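Local coordinates for putative type VI secretion protein (Escherichia coli, PDB 4HH5), which is the N-terminal domain of a ClpV1 ATPase of the type VI secretion system, a ClpA/ClpB-family protein that probably binds and hydrolyses ATP in its other domains, at residues A[17-22]-A[45-50]; A[99-104]-A[119-124]; A[34-39]-A[83-88]. All blocks are in the same frame, centred on the assembly; numbering follows the deposited sequence.

Contact 1: A[17-22]-A[45-50]; sequences HYCARA and LKLLEQ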
loop_
_atom_site.group_PDB
_atom_site.type_symbol
_atom_site.label_atom_id
_atom_site.label_comp_id
_atom_site.label_asym_id
_atom_site.label_seq_id
_atom_site.Cartn_x
_atom_site.Cartn_y
_atom_site.Cartn_z
ATOM N N HIS A 17 -5.835 -10.583 -1.640
ATOM C CA HIS A 17 -6.086 -10.413 -3.067
ATOM C C HIS A 17 -6.191 -8.977 -3.585
ATOM O O HIS A 17 -5.649 -8.680 -4.647
ATOM C CB HIS A 17 -7.172 -11.371 -3.576
ATOM C CG HIS A 17 -6.753 -12.812 -3.501
ATOM N ND1 HIS A 17 -5.454 -13.210 -3.792
ATOM C CD2 HIS A 17 -7.478 -13.906 -3.176
ATOM C CE1 HIS A 17 -5.432 -14.521 -3.623
ATOM N NE2 HIS A 17 -6.624 -14.988 -3.264
ATOM N N TYR A 18 -6.787 -8.075 -2.794
ATOM C CA TYR A 18 -6.922 -6.646 -3.108
ATOM C C TYR A 18 -5.539 -5.966 -3.283
ATOM O O TYR A 18 -5.290 -5.326 -4.308
ATOM C CB TYR A 18 -7.723 -5.961 -1.993
ATOM C CG TYR A 18 -8.152 -4.553 -2.314
ATOM C CD1 TYR A 18 -9.317 -4.307 -3.030
ATOM C CD2 TYR A 18 -7.411 -3.460 -1.879
ATOM C CE1 TYR A 18 -9.725 -3.008 -3.322
ATOM C CE2 TYR A 18 -7.797 -2.155 -2.188
ATOM C CZ TYR A 18 -8.958 -1.936 -2.909
ATOM O OH TYR A 18 -9.366 -0.658 -3.197
ATOM N N CYS A 19 -4.650 -6.147 -2.293
ATOM C CA CYS A 19 -3.287 -5.603 -2.270
ATOM C C CYS A 19 -2.401 -6.233 -3.318
ATOM O O CYS A 19 -1.553 -5.531 -3.860
ATOM C CB CYS A 19 -2.665 -5.723 -0.884
ATOM S SG CYS A 19 -3.432 -4.663 0.356
ATOM N N ALA A 20 -2.533 -7.557 -3.547
ATOM C CA ALA A 20 -1.752 -8.264 -4.564
ATOM C C ALA A 20 -2.105 -7.757 -5.965
ATOM O O ALA A 20 -1.199 -7.464 -6.746
ATOM C CB ALA A 20 -1.964 -9.769 -4.469
ATOM N N ARG A 21 -3.417 -7.633 -6.270
ATOM C CA ARG A 21 -3.948 -7.114 -7.541
ATOM C C ARG A 21 -3.401 -5.693 -7.793
ATOM O O ARG A 21 -2.970 -5.393 -8.908
ATOM C CB ARG A 21 -5.490 -7.080 -7.484
ATOM C CG ARG A 21 -6.201 -6.890 -8.811
ATOM C CD ARG A 21 -7.686 -7.209 -8.652
ATOM N NE ARG A 21 -8.485 -6.019 -8.344
ATOM C CZ ARG A 21 -9.305 -5.894 -7.303
ATOM N NH1 ARG A 21 -9.446 -6.891 -6.433
ATOM N NH2 ARG A 21 -9.993 -4.775 -7.123
ATOM N N ALA A 22 -3.405 -4.834 -6.749
ATOM C CA ALA A 22 -2.883 -3.465 -6.835
ATOM C C ALA A 22 -1.373 -3.458 -7.056
ATOM O O ALA A 22 -0.874 -2.606 -7.794
ATOM C CB ALA A 22 -3.240 -2.678 -5.581
ATOM N N LEU A 45 -1.385 4.484 -5.598
ATOM C CA LEU A 45 -2.163 4.946 -6.745
ATOM C C LEU A 45 -3.126 3.830 -7.176
ATOM O O LEU A 45 -4.317 4.077 -7.323
ATOM C CB LEU A 45 -1.209 5.321 -7.894
ATOM C CG LEU A 45 -1.820 5.938 -9.157
ATOM C CD1 LEU A 45 -0.933 7.003 -9.702
ATOM C CD2 LEU A 45 -2.009 4.890 -10.250
ATOM N N LYS A 46 -2.601 2.604 -7.356
ATOM C CA LYS A 46 -3.387 1.451 -7.780
ATOM C C LYS A 46 -4.350 0.966 -6.725
ATOM O O LYS A 46 -5.446 0.531 -7.084
ATOM C CB LYS A 46 -2.506 0.329 -8.324
ATOM C CG LYS A 46 -1.919 0.664 -9.697
ATOM C CD LYS A 46 -2.962 0.504 -10.805
ATOM C CE LYS A 46 -2.558 1.207 -12.074
ATOM N NZ LYS A 46 -3.639 1.155 -13.088
ATOM N N LEU A 47 -3.992 1.102 -5.432
ATOM C CA LEU A 47 -4.913 0.753 -4.350
ATOM C C LEU A 47 -6.137 1.688 -4.395
ATOM O O LEU A 47 -7.275 1.215 -4.396
ATOM C CB LEU A 47 -4.230 0.815 -2.974
ATOM C CG LEU A 47 -3.292 -0.353 -2.613
ATOM C CD1 LEU A 47 -2.353 0.051 -1.468
ATOM C CD2 LEU A 47 -4.085 -1.602 -2.203
ATOM N N LEU A 48 -5.892 3.009 -4.489
ATOM C CA LEU A 48 -6.951 4.020 -4.573
ATOM C C LEU A 48 -7.742 3.890 -5.866
ATOM O O LEU A 48 -8.939 4.164 -5.871
ATOM C CB LEU A 48 -6.392 5.449 -4.415
ATOM C CG LEU A 48 -5.723 5.795 -3.077
ATOM C CD1 LEU A 48 -5.130 7.174 -3.130
ATOM C CD2 LEU A 48 -6.703 5.691 -1.893
ATOM N N GLU A 49 -7.090 3.424 -6.955
ATOM C CA GLU A 49 -7.767 3.194 -8.229
ATOM C C GLU A 49 -8.820 2.081 -8.127
ATOM O O GLU A 49 -9.872 2.162 -8.769
ATOM C CB GLU A 49 -6.771 2.900 -9.341
ATOM C CG GLU A 49 -7.420 2.986 -10.701
ATOM C CD GLU A 49 -6.467 3.148 -11.860
ATOM O OE1 GLU A 49 -5.238 3.167 -11.628
ATOM O OE2 GLU A 49 -6.959 3.299 -13.000
ATOM N N GLN A 50 -8.543 1.056 -7.309
ATOM C CA GLN A 50 -9.493 -0.037 -7.070
ATOM C C GLN A 50 -10.660 0.528 -6.245
ATOM O O GLN A 50 -11.804 0.149 -6.467
ATOM C CB GLN A 50 -8.798 -1.234 -6.396
ATOM C CG GLN A 50 -7.788 -1.895 -7.331
ATOM C CD GLN A 50 -7.007 -3.067 -6.783
ATOM O OE1 GLN A 50 -6.252 -3.698 -7.517
ATOM N NE2 GLN A 50 -7.155 -3.400 -5.503
#
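Gln50 directs NE2 at one face of the Tyr18 ring, 3.2 Å above the centre, its amide nearly upright on the ring (81°). From there NE2 gives a nearly straight hydrogen bond to Tyr18 O (2.9 Å). It comes from above the carbonyl plane, while the helical donor Ala22 N reaches the same oxygen from the opposite face, so two N-H groups grip it. Arg21 lays its guanidinium along a face of the amide, the planes 22° apart; NH2 of Arg21 is 3.5 Å from Gln50 CD. The amide thus presents its NE2 end to the ring and a face to the guanidinium, and its hydrogen bond fixes its rotation. With CG anti to its backbone N (chi1 -169°), Tyr18 is carried across to the other helix, where its OH takes a hydrogen bond from Glu52 N. Next to the ring, Leu47 CD2 packs obliquely against Tyr18 CE2 (3.8 Å) and meets Ala22 CB at 3.6 Å. Ala22 keeps the backbones close, its CA 5.0 Å from that of Lys46. The contact joins helix 17-32 to helix 40-50; helix 115-124 packs on Cys19 and Leu47, helix 54-61 touches Leu47 through Leu55, and helix 66-78 meets other side chains of helix 40-50.

Contact 2: A[99-104]-A[119-124]; sequences KQAWMV and LGALTE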
loop_
_atom_site.group_PDB
_atom_site.type_symbol
_atom_site.label_atom_id
_atom_site.label_comp_id
_atom_site.label_asym_id
_atom_site.label_seq_id
_atom_site.Cartn_x
_atom_site.Cartn_y
_atom_site.Cartn_z
ATOM N N LYS A 99 7.551 -5.557 4.426
ATOM C CA LYS A 99 8.105 -6.234 5.598
ATOM C C LYS A 99 7.535 -5.654 6.896
ATOM O O LYS A 99 7.131 -6.412 7.777
ATOM C CB LYS A 99 9.642 -6.151 5.497
ATOM C CG LYS A 99 10.469 -6.224 6.752
ATOM C CD LYS A 99 11.940 -6.173 6.372
ATOM C CE LYS A 99 12.842 -5.830 7.528
ATOM N NZ LYS A 99 14.254 -5.695 7.084
ATOM N N GLN A 100 7.464 -4.317 6.992
ATOM C CA GLN A 100 6.905 -3.658 8.173
ATOM C C GLN A 100 5.405 -3.865 8.311
ATOM O O GLN A 100 4.918 -4.039 9.432
ATOM C CB GLN A 100 7.296 -2.186 8.221
ATOM C CG GLN A 100 8.770 -2.048 8.644
ATOM C CD GLN A 100 9.258 -0.635 8.747
ATOM O OE1 GLN A 100 8.744 0.277 8.095
ATOM N NE2 GLN A 100 10.278 -0.425 9.573
ATOM N N ALA A 101 4.681 -3.886 7.178
ATOM C CA ALA A 101 3.235 -4.130 7.167
ATOM C C ALA A 101 2.950 -5.553 7.638
ATOM O O ALA A 101 1.989 -5.763 8.377
ATOM C CB ALA A 101 2.662 -3.913 5.779
ATOM N N TRP A 102 3.806 -6.524 7.242
ATOM C CA TRP A 102 3.660 -7.910 7.697
ATOM C C TRP A 102 3.897 -7.989 9.204
ATOM O O TRP A 102 3.181 -8.697 9.912
ATOM C CB TRP A 102 4.619 -8.863 6.954
ATOM C CG TRP A 102 4.722 -10.227 7.587
ATOM C CD1 TRP A 102 5.859 -10.844 8.012
ATOM C CD2 TRP A 102 3.635 -11.108 7.929
ATOM N NE1 TRP A 102 5.557 -12.064 8.570
ATOM C CE2 TRP A 102 4.198 -12.246 8.546
ATOM C CE3 TRP A 102 2.233 -11.033 7.797
ATOM C CZ2 TRP A 102 3.414 -13.308 9.016
ATOM C CZ3 TRP A 102 1.457 -12.083 8.266
ATOM C CH2 TRP A 102 2.047 -13.208 8.862
ATOM N N MET A 103 4.900 -7.252 9.692
ATOM C CA MET A 103 5.212 -7.230 11.113
ATOM C C MET A 103 4.071 -6.623 11.921
ATOM O O MET A 103 3.715 -7.190 12.959
ATOM C CB MET A 103 6.591 -6.622 11.370
ATOM C CG MET A 103 7.701 -7.527 10.806
ATOM S SD MET A 103 9.400 -7.022 11.097
ATOM C CE MET A 103 9.497 -5.627 10.080
ATOM N N VAL A 104 3.410 -5.572 11.374
ATOM C CA VAL A 104 2.215 -4.938 11.971
ATOM C C VAL A 104 1.069 -5.981 12.051
ATOM O O VAL A 104 0.479 -6.170 13.122
ATOM C CB VAL A 104 1.791 -3.644 11.206
ATOM C CG1 VAL A 104 0.379 -3.195 11.584
ATOM C CG2 VAL A 104 2.784 -2.507 11.440
ATOM N N LEU A 119 -0.956 0.972 5.746
ATOM C CA LEU A 119 -1.184 2.299 6.309
ATOM C C LEU A 119 -0.562 2.409 7.697
ATOM O O LEU A 119 0.087 3.412 7.996
ATOM C CB LEU A 119 -2.676 2.664 6.324
ATOM C CG LEU A 119 -2.990 4.102 6.696
ATOM C CD1 LEU A 119 -2.414 5.081 5.674
ATOM C CD2 LEU A 119 -4.468 4.301 6.827
ATOM N N GLY A 120 -0.709 1.355 8.498
ATOM C CA GLY A 120 -0.119 1.279 9.830
ATOM C C GLY A 120 1.390 1.371 9.785
ATOM O O GLY A 120 1.999 2.094 10.581
ATOM N N ALA A 121 1.999 0.675 8.809
ATOM C CA ALA A 121 3.440 0.697 8.586
ATOM C C ALA A 121 3.888 2.117 8.186
ATOM O O ALA A 121 4.839 2.642 8.763
ATOM C CB ALA A 121 3.818 -0.308 7.511
ATOM N N LEU A 122 3.144 2.753 7.266
ATOM C CA LEU A 122 3.398 4.107 6.768
ATOM C C LEU A 122 3.329 5.199 7.841
ATOM O O LEU A 122 4.186 6.083 7.864
ATOM C CB LEU A 122 2.452 4.442 5.607
ATOM C CG LEU A 122 2.854 5.637 4.754
ATOM C CD1 LEU A 122 4.091 5.309 3.909
ATOM C CD2 LEU A 122 1.691 6.098 3.881
ATOM N N THR A 123 2.319 5.142 8.719
ATOM C CA THR A 123 2.140 6.137 9.785
ATOM C C THR A 123 3.267 6.086 10.842
ATOM O O THR A 123 3.552 7.097 11.487
ATOM C CB THR A 123 0.692 6.094 10.326
ATOM O OG1 THR A 123 0.372 7.335 10.961
ATOM C CG2 THR A 123 0.439 4.930 11.270
ATOM N N GLU A 124 3.902 4.907 10.998
ATOM C CA GLU A 124 5.017 4.676 11.928
ATOM C C GLU A 124 6.376 4.935 11.270
ATOM O O GLU A 124 7.366 5.137 11.970
ATOM C CB GLU A 124 4.953 3.255 12.507
ATOM C CG GLU A 124 3.969 3.114 13.659
ATOM C CD GLU A 124 4.430 3.562 15.037
ATOM O OE1 GLU A 124 5.636 3.849 15.213
ATOM O OE2 GLU A 124 3.576 3.599 15.954
HETATM O O HOH W 1 6.798 1.117 9.787
#
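Ala121 turns its methyl toward helix 92-107, where CB rests on backbone as much as on side chains: it is 3.7 Å from Ala101 N and 4.0 Å from Gln100 CB. Ala101 turns its own methyl across this direction instead of meeting it head on, and the two CB atoms stand 4.2 Å apart. Val104, one turn further along, aims at the other helix too, and its CG2 lies over the backbone at Gly120 and Ala121, 4.2 Å from Ala121 N. Gly120, with no side chain, lets Val104 lie close over its backbone. Small residues on both sides let the helices cross at 110° with axes 8.2 Å apart, a steep helix pair within the mainly helical Clp N-terminal domain. Only 163 Å² is buried between the segments, and no direct hydrogen bond links them. A water does so at the margin, donating to Ala121 O at 2.7 Å and more weakly to Gln100 OE1. Gln100 reaches it with a chain extended beyond CG, and the same OE1 accepts from Asn125 ND2, just past the end of helix 115-124. On its far side that helix sends Leu119 to helices 54-61 and 142-147.

Contact 3: A[34-39]-A[83-88]; sequences AHAEIT and SVRSRP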
loop_
_atom_site.group_PDB
_atom_site.type_symbol
_atom_site.label_atom_id
_atom_site.label_comp_id
_atom_site.label_asym_id
_atom_site.label_seq_id
_atom_site.Cartn_x
_atom_site.Cartn_y
_atom_site.Cartn_z
ATOM N N ALA A 34 8.329 2.323 -18.595
ATOM C CA ALA A 34 9.704 1.804 -18.648
ATOM C C ALA A 34 10.560 2.117 -17.406
ATOM O O ALA A 34 11.795 2.113 -17.493
ATOM C CB ALA A 34 10.405 2.244 -19.936
ATOM N N HIS A 35 9.899 2.342 -16.243
ATOM C CA HIS A 35 10.558 2.660 -14.975
ATOM C C HIS A 35 11.181 1.469 -14.278
ATOM O O HIS A 35 10.617 0.372 -14.300
ATOM C CB HIS A 35 9.641 3.462 -14.049
ATOM C CG HIS A 35 9.404 4.857 -14.540
ATOM N ND1 HIS A 35 8.138 5.408 -14.572
ATOM C CD2 HIS A 35 10.282 5.761 -15.031
ATOM C CE1 HIS A 35 8.286 6.629 -15.058
ATOM N NE2 HIS A 35 9.559 6.884 -15.354
ATOM N N ALA A 36 12.368 1.678 -13.685
ATOM C CA ALA A 36 13.105 0.605 -13.022
ATOM C C ALA A 36 12.496 0.126 -11.714
ATOM O O ALA A 36 12.579 -1.066 -11.421
ATOM C CB ALA A 36 14.558 1.010 -12.799
ATOM N N GLU A 37 11.940 1.039 -10.898
ATOM C CA GLU A 37 11.457 0.632 -9.576
ATOM C C GLU A 37 9.988 0.859 -9.239
ATOM O O GLU A 37 9.446 1.929 -9.490
ATOM C CB GLU A 37 12.381 1.164 -8.468
ATOM C CG GLU A 37 13.830 0.654 -8.590
ATOM C CD GLU A 37 14.773 1.051 -7.477
ATOM O OE1 GLU A 37 15.755 0.354 -7.208
ATOM O OE2 GLU A 37 14.536 2.191 -6.833
ATOM N N ILE A 38 9.362 -0.154 -8.619
ATOM C CA ILE A 38 7.972 -0.090 -8.163
ATOM C C ILE A 38 8.041 0.505 -6.756
ATOM O O ILE A 38 8.608 -0.111 -5.849
ATOM C CB ILE A 38 7.259 -1.478 -8.197
ATOM C CG1 ILE A 38 7.384 -2.146 -9.581
ATOM C CG2 ILE A 38 5.787 -1.343 -7.781
ATOM C CD1 ILE A 38 7.428 -3.648 -9.576
ATOM N N THR A 39 7.513 1.727 -6.597
ATOM C CA THR A 39 7.553 2.455 -5.331
ATOM C C THR A 39 6.224 2.343 -4.550
ATOM O O THR A 39 5.202 2.000 -5.162
ATOM C CB THR A 39 7.849 3.935 -5.603
ATOM O OG1 THR A 39 6.695 4.509 -6.210
ATOM C CG2 THR A 39 9.108 4.161 -6.452
ATOM N N SER A 83 13.938 5.315 -16.019
ATOM C CA SER A 83 15.096 4.591 -15.536
ATOM C C SER A 83 14.955 3.274 -16.164
ATOM O O SER A 83 14.100 2.444 -15.819
ATOM C CB SER A 83 15.126 4.499 -14.019
ATOM O OG SER A 83 13.864 4.074 -13.533
ATOM N N VAL A 84 15.718 3.161 -17.210
ATOM C CA VAL A 84 15.717 2.051 -18.122
ATOM C C VAL A 84 15.796 0.690 -17.550
ATOM O O VAL A 84 16.829 0.284 -17.021
ATOM C CB VAL A 84 16.660 2.240 -19.319
ATOM C CG1 VAL A 84 16.131 1.491 -20.531
ATOM C CG2 VAL A 84 16.839 3.711 -19.630
ATOM N N ARG A 85 14.698 -0.041 -17.739
ATOM C CA ARG A 85 14.557 -1.435 -17.400
ATOM C C ARG A 85 13.444 -2.023 -18.250
ATOM O O ARG A 85 12.378 -1.407 -18.373
ATOM C CB ARG A 85 14.311 -1.655 -15.896
ATOM C CG ARG A 85 14.966 -2.941 -15.453
ATOM C CD ARG A 85 15.314 -2.981 -13.972
ATOM N NE ARG A 85 16.293 -4.039 -13.698
ATOM C CZ ARG A 85 16.000 -5.337 -13.644
ATOM N NH1 ARG A 85 14.759 -5.747 -13.814
ATOM N NH2 ARG A 85 16.956 -6.218 -13.419
ATOM N N SER A 86 13.703 -3.199 -18.863
ATOM C CA SER A 86 12.712 -3.919 -19.664
ATOM C C SER A 86 11.610 -4.356 -18.714
ATOM O O SER A 86 10.444 -4.479 -19.109
ATOM C CB SER A 86 13.321 -5.171 -20.278
ATOM O OG SER A 86 13.590 -4.961 -21.658
ATOM N N ARG A 87 11.989 -4.620 -17.449
ATOM C CA ARG A 87 11.038 -5.051 -16.437
ATOM C C ARG A 87 11.345 -4.466 -15.068
ATOM O O ARG A 87 12.468 -4.470 -14.645
ATOM C CB ARG A 87 10.930 -6.580 -16.413
ATOM C CG ARG A 87 9.577 -7.039 -16.928
ATOM N N PRO A 88 10.343 -3.992 -14.315
ATOM C CA PRO A 88 10.619 -3.347 -13.032
ATOM C C PRO A 88 10.835 -4.295 -11.871
ATOM O O PRO A 88 10.432 -5.468 -11.879
ATOM C CB PRO A 88 9.377 -2.455 -12.810
ATOM C CG PRO A 88 8.652 -2.478 -14.161
ATOM C CD PRO A 88 8.940 -3.837 -14.702
HETATM O O HOH W 2 9.876 -1.027 -17.042
#
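The turn that ends helix 17-32 and leads into strand 37-38 is where this contact forms, against the loop that runs up to strand 89-90. Ala34, with positive phi, is the C-prime residue of a Schellman motif, its N bonded to Gln31 O and His35 N to Cys30 O. Just beyond it, Ala36 N donates to Ser83 OG at 2.8 Å, nearly straight at 165°. The serine hydroxyl is swung between its own backbone N and carbonyl carbon (chi1 48°), which sets OG beside Ala36, 3.2 Å from the methyl CB. Ser83 N lies at the edge of the His35 ring, close to its plane and 3.8 Å from CD2; it is buried here with no hydrogen-bond partner. On the strand side, Ala36 and Ile38 exchange backbone hydrogen bonds with Gln89, and Ile38 also with Ala91, making the small two-stranded parallel sheet of this otherwise helical domain. Pro88, just before strand 89-90, points its CB toward the facing segment: CB is 3.4 Å from His35 O, and CA makes a CH...O contact with Ala36 O. Ile38 crosses it obliquely, CG1 touching Pro88 CB at 3.8 Å, and both side chains rest on Cys30 of helix 17-32. Arg85 lays CB against Ala36 CA, while its extended chain carries NH1 to Arg87 O, 2.8 Å away and in the guanidinium plane.

How the contacts relate
Contacts 1 and 2 are both helix crossings, on opposite sides of the domain's centre, their own centres about 17 Å apart; contact 2 is buried and contact 1 partly so. Contact 3, also partly buried, lies farthest from the centre, where loops and a short sheet meet. Helix 115-124 borders contact 1 and is one partner of contact 2. Helix 17-32 takes part in contact 1 and ends at contact 3, whose strand 37-38 leads on into helix 40-50, the other half of contact 1. Contact 1 combines a stacked amide with apolar packing, contact 2 rests on small residues and one bridging water, and contact 3 mixes a backbone-to-serine hydrogen bond with proline and isoleucine packing.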